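ESSB (Geobacillus thermodenitrificans, PDB 2YNQ) is an integral membrane component of the type VII secretion system, seen here as its extracellular fragment, and probably serves in protein export. Local coordinates at residues Gln14-Phe19 and Gln44-Ser49. Numbering follows the deposited sequence.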
ATOM      1  N   GLN D  14       0.507 -15.270  23.439  1.00 43.18           N
ATOM      2  CA  GLN D  14      -0.161 -15.689  22.214  1.00 43.89           C
ATOM      3  C   GLN D  14       0.385 -15.003  20.946  1.00 42.04           C
ATOM      4  O   GLN D  14       0.589 -15.662  19.926  1.00 41.94           O
ATOM      5  CB  GLN D  14      -1.672 -15.520  22.356  1.00 44.60           C
ATOM      6  CG  GLN D  14      -2.470 -15.920  21.131  1.00 50.15           C
ATOM      7  CD  GLN D  14      -3.979 -15.735  21.352  1.00 58.02           C
ATOM      8  OE1 GLN D  14      -4.508 -16.081  22.429  1.00 61.48           O
ATOM      9  NE2 GLN D  14      -4.674 -15.171  20.346  1.00 57.52           N
ATOM     10  N   SER D  15       0.657 -13.702  21.014  1.00 40.91           N
ATOM     11  CA  SER D  15       1.203 -13.006  19.851  1.00 40.20           C
ATOM     12  C   SER D  15       2.635 -13.437  19.555  1.00 39.41           C
ATOM     13  O   SER D  15       3.054 -13.427  18.392  1.00 39.32           O
ATOM     14  CB  SER D  15       1.101 -11.479  19.984  1.00 40.08           C
ATOM     15  OG  SER D  15       2.000 -10.975  20.939  1.00 41.47           O
ATOM     16  N   THR D  16       3.372 -13.806  20.604  1.00 38.28           N
ATOM     17  CA  THR D  16       4.715 -14.287  20.450  1.00 37.46           C
ATOM     18  C   THR D  16       4.655 -15.614  19.707  1.00 38.19           C
ATOM     19  O   THR D  16       5.389 -15.815  18.735  1.00 38.77           O
ATOM     20  CB  THR D  16       5.401 -14.440  21.804  1.00 38.07           C
ATOM     21  OG1 THR D  16       5.612 -13.140  22.354  1.00 37.08           O
ATOM     22  CG2 THR D  16       6.749 -15.146  21.672  1.00 36.29           C
ATOM     23  N   GLU D  17       3.758 -16.503  20.129  1.00 37.63           N
ATOM     24  CA  GLU D  17       3.613 -17.784  19.467  1.00 37.82           C
ATOM     25  C   GLU D  17       3.270 -17.640  17.974  1.00 37.26           C
ATOM     26  O   GLU D  17       3.723 -18.424  17.141  1.00 36.93           O
ATOM     27  CB  GLU D  17       2.580 -18.650  20.202  1.00 38.00           C
ATOM     28  CG  GLU D  17       2.219 -19.945  19.486  1.00 40.12           C
ATOM     29  CD  GLU D  17       1.388 -20.910  20.338  1.00 44.83           C
ATOM     30  OE1 GLU D  17       1.203 -20.668  21.558  1.00 45.73           O
ATOM     31  OE2 GLU D  17       0.931 -21.925  19.784  1.00 45.68           O
ATOM     32  N   LEU D  18       2.448 -16.651  17.645  1.00 37.18           N
ATOM     33  CA  LEU D  18       2.019 -16.455  16.255  1.00 37.18           C
ATOM     34  C   LEU D  18       3.119 -15.770  15.459  1.00 36.73           C
ATOM     35  O   LEU D  18       3.401 -16.164  14.326  1.00 36.97           O
ATOM     36  CB  LEU D  18       0.713 -15.669  16.184  1.00 37.08           C
ATOM     37  CG  LEU D  18      -0.492 -16.360  16.830  1.00 38.21           C
ATOM     38  CD1 LEU D  18      -1.492 -15.281  17.184  1.00 38.07           C
ATOM     39  CD2 LEU D  18      -1.128 -17.438  15.929  1.00 34.85           C
ATOM     40  N   PHE D  19       3.781 -14.802  16.081  1.00 35.94           N
ATOM     41  CA  PHE D  19       4.856 -14.086  15.413  1.00 36.41           C
ATOM     42  C   PHE D  19       6.029 -14.964  15.032  1.00 37.86           C
ATOM     43  O   PHE D  19       6.558 -14.867  13.909  1.00 38.26           O
ATOM     44  CB  PHE D  19       5.355 -12.922  16.250  1.00 36.05           C
ATOM     45  CG  PHE D  19       6.395 -12.114  15.555  1.00 35.50           C
ATOM     46  CD1 PHE D  19       6.029 -11.232  14.522  1.00 33.09           C
ATOM     47  CD2 PHE D  19       7.742 -12.245  15.908  1.00 33.19           C
ATOM     48  CE1 PHE D  19       6.986 -10.499  13.856  1.00 32.97           C
ATOM     49  CE2 PHE D  19       8.715 -11.516  15.238  1.00 34.21           C
ATOM     50  CZ  PHE D  19       8.339 -10.631  14.211  1.00 33.28           C
ATOM     51  N   GLN D  44       5.924  -4.504  21.069  1.00 37.71           N
ATOM     52  CA  GLN D  44       5.924  -3.455  20.064  1.00 37.74           C
ATOM     53  C   GLN D  44       6.626  -3.921  18.776  1.00 37.91           C
ATOM     54  O   GLN D  44       6.147  -3.643  17.673  1.00 37.23           O
ATOM     55  CB  GLN D  44       6.582  -2.181  20.607  1.00 38.41           C
ATOM     56  CG  GLN D  44       5.796  -1.476  21.710  1.00 38.30           C
ATOM     57  CD  GLN D  44       6.595  -0.341  22.319  1.00 38.86           C
ATOM     58  OE1 GLN D  44       7.826  -0.383  22.335  1.00 39.84           O
ATOM     59  NE2 GLN D  44       5.903   0.675  22.830  1.00 35.29           N
ATOM     60  N   TYR D  45       7.744  -4.640  18.932  1.00 38.46           N
ATOM     61  CA  TYR D  45       8.522  -5.165  17.808  1.00 38.27           C
ATOM     62  C   TYR D  45       7.709  -6.133  16.973  1.00 38.07           C
ATOM     63  O   TYR D  45       7.697  -6.040  15.739  1.00 38.34           O
ATOM     64  CB  TYR D  45       9.796  -5.870  18.305  1.00 38.91           C
ATOM     65  CG  TYR D  45      10.514  -6.662  17.231  1.00 40.08           C
ATOM     66  CD1 TYR D  45      11.172  -6.011  16.192  1.00 40.32           C
ATOM     67  CD2 TYR D  45      10.520  -8.065  17.240  1.00 39.92           C
ATOM     68  CE1 TYR D  45      11.820  -6.735  15.187  1.00 43.08           C
ATOM     69  CE2 TYR D  45      11.166  -8.804  16.242  1.00 40.05           C
ATOM     70  CZ  TYR D  45      11.821  -8.134  15.213  1.00 43.34           C
ATOM     71  OH  TYR D  45      12.479  -8.825  14.194  1.00 42.51           O
ATOM     72  N   GLU D  46       7.040  -7.069  17.653  1.00 37.44           N
ATOM     73  CA  GLU D  46       6.211  -8.069  16.999  1.00 36.42           C
ATOM     74  C   GLU D  46       5.088  -7.416  16.200  1.00 36.14           C
ATOM     75  O   GLU D  46       4.869  -7.773  15.029  1.00 36.26           O
ATOM     76  CB  GLU D  46       5.616  -9.067  18.013  1.00 36.11           C
ATOM     77  CG  GLU D  46       6.640  -9.997  18.682  1.00 36.02           C
ATOM     78  CD  GLU D  46       6.036 -10.872  19.813  1.00 38.24           C
ATOM     79  OE1 GLU D  46       4.794 -10.975  19.949  1.00 36.60           O
ATOM     80  OE2 GLU D  46       6.814 -11.474  20.583  1.00 38.44           O
ATOM     81  N   LEU D  47       4.376  -6.482  16.833  1.00 35.37           N
ATOM     82  CA  LEU D  47       3.228  -5.816  16.219  1.00 35.50           C
ATOM     83  C   LEU D  47       3.664  -4.950  15.032  1.00 35.14           C
ATOM     84  O   LEU D  47       3.131  -5.062  13.929  1.00 34.95           O
ATOM     85  CB  LEU D  47       2.485  -4.968  17.256  1.00 35.50           C
ATOM     86  CG  LEU D  47       1.114  -4.415  16.840  1.00 37.14           C
ATOM     87  CD1 LEU D  47       0.215  -5.518  16.221  1.00 36.74           C
ATOM     88  CD2 LEU D  47       0.401  -3.713  18.020  1.00 36.08           C
ATOM     89  N   ALA D  48       4.692  -4.143  15.263  1.00 35.32           N
ATOM     90  CA  ALA D  48       5.174  -3.226  14.264  1.00 35.25           C
ATOM     91  C   ALA D  48       5.712  -4.004  13.091  1.00 35.53           C
ATOM     92  O   ALA D  48       5.439  -3.646  11.941  1.00 36.02           O
ATOM     93  CB  ALA D  48       6.218  -2.287  14.843  1.00 34.86           C
ATOM     94  N   SER D  49       6.430  -5.092  13.359  1.00 36.02           N
ATOM     95  CA  SER D  49       6.931  -5.905  12.249  1.00 36.67           C
ATOM     96  C   SER D  49       5.757  -6.440  11.506  1.00 36.21           C
ATOM     97  O   SER D  49       5.751  -6.428  10.279  1.00 36.62           O
ATOM     98  CB  SER D  49       7.832  -7.075  12.677  1.00 36.69           C
ATOM     99  OG  SER D  49       8.925  -6.610  13.436  1.00 38.79           O
TER
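F19 has CG anti to the backbone N (chi1 -176°), which carries its ring across to E46 on the other helix. E46 CG lies beside the backbone N, and the chain stays extended beyond CG, which places the carboxylate beside S15 and T16 of helix 7-19. The two carboxylate oxygens are shared out. S15 OG is hydrogen-bonded to E46 OE1 at 3.0 Å, and T16 OG1 to E46 OE2 at 2.7 Å. Both hydroxyls also have Y12 O as a partner. The E46 side chain then runs over one face of the F19 ring. Its CG is 3.7 Å from F19 CD2. E46 CA makes a CH-pi contact 4.1 Å from the F19 ring centroid. Ring and carboxylate planes are nearly parallel, 7° apart. The contact joins helix 7-19 to helix 41-53 in an all-helical extracellular domain of the EssB (YukC) family. Helix 24-31 lies between them in sequence and also packs on S15 and L18. The axes of the two segments come within 10.3 Å at their closest, with 50° between their directions. At the far end of the F19 ring, S49 CB lies 3.7 Å from F19 CE1, and Y45 CE2 is 3.8 Å from F19 CE2. A serine in place of F19 would probably open a gap between E46, Y45 and S49 and leave the E46 chain without its ring partner. S49 OG donates to Y45 O within its own helix, at 2.7 Å, which holds the hydroxyl over one face of the Y45 ring, toward its rim.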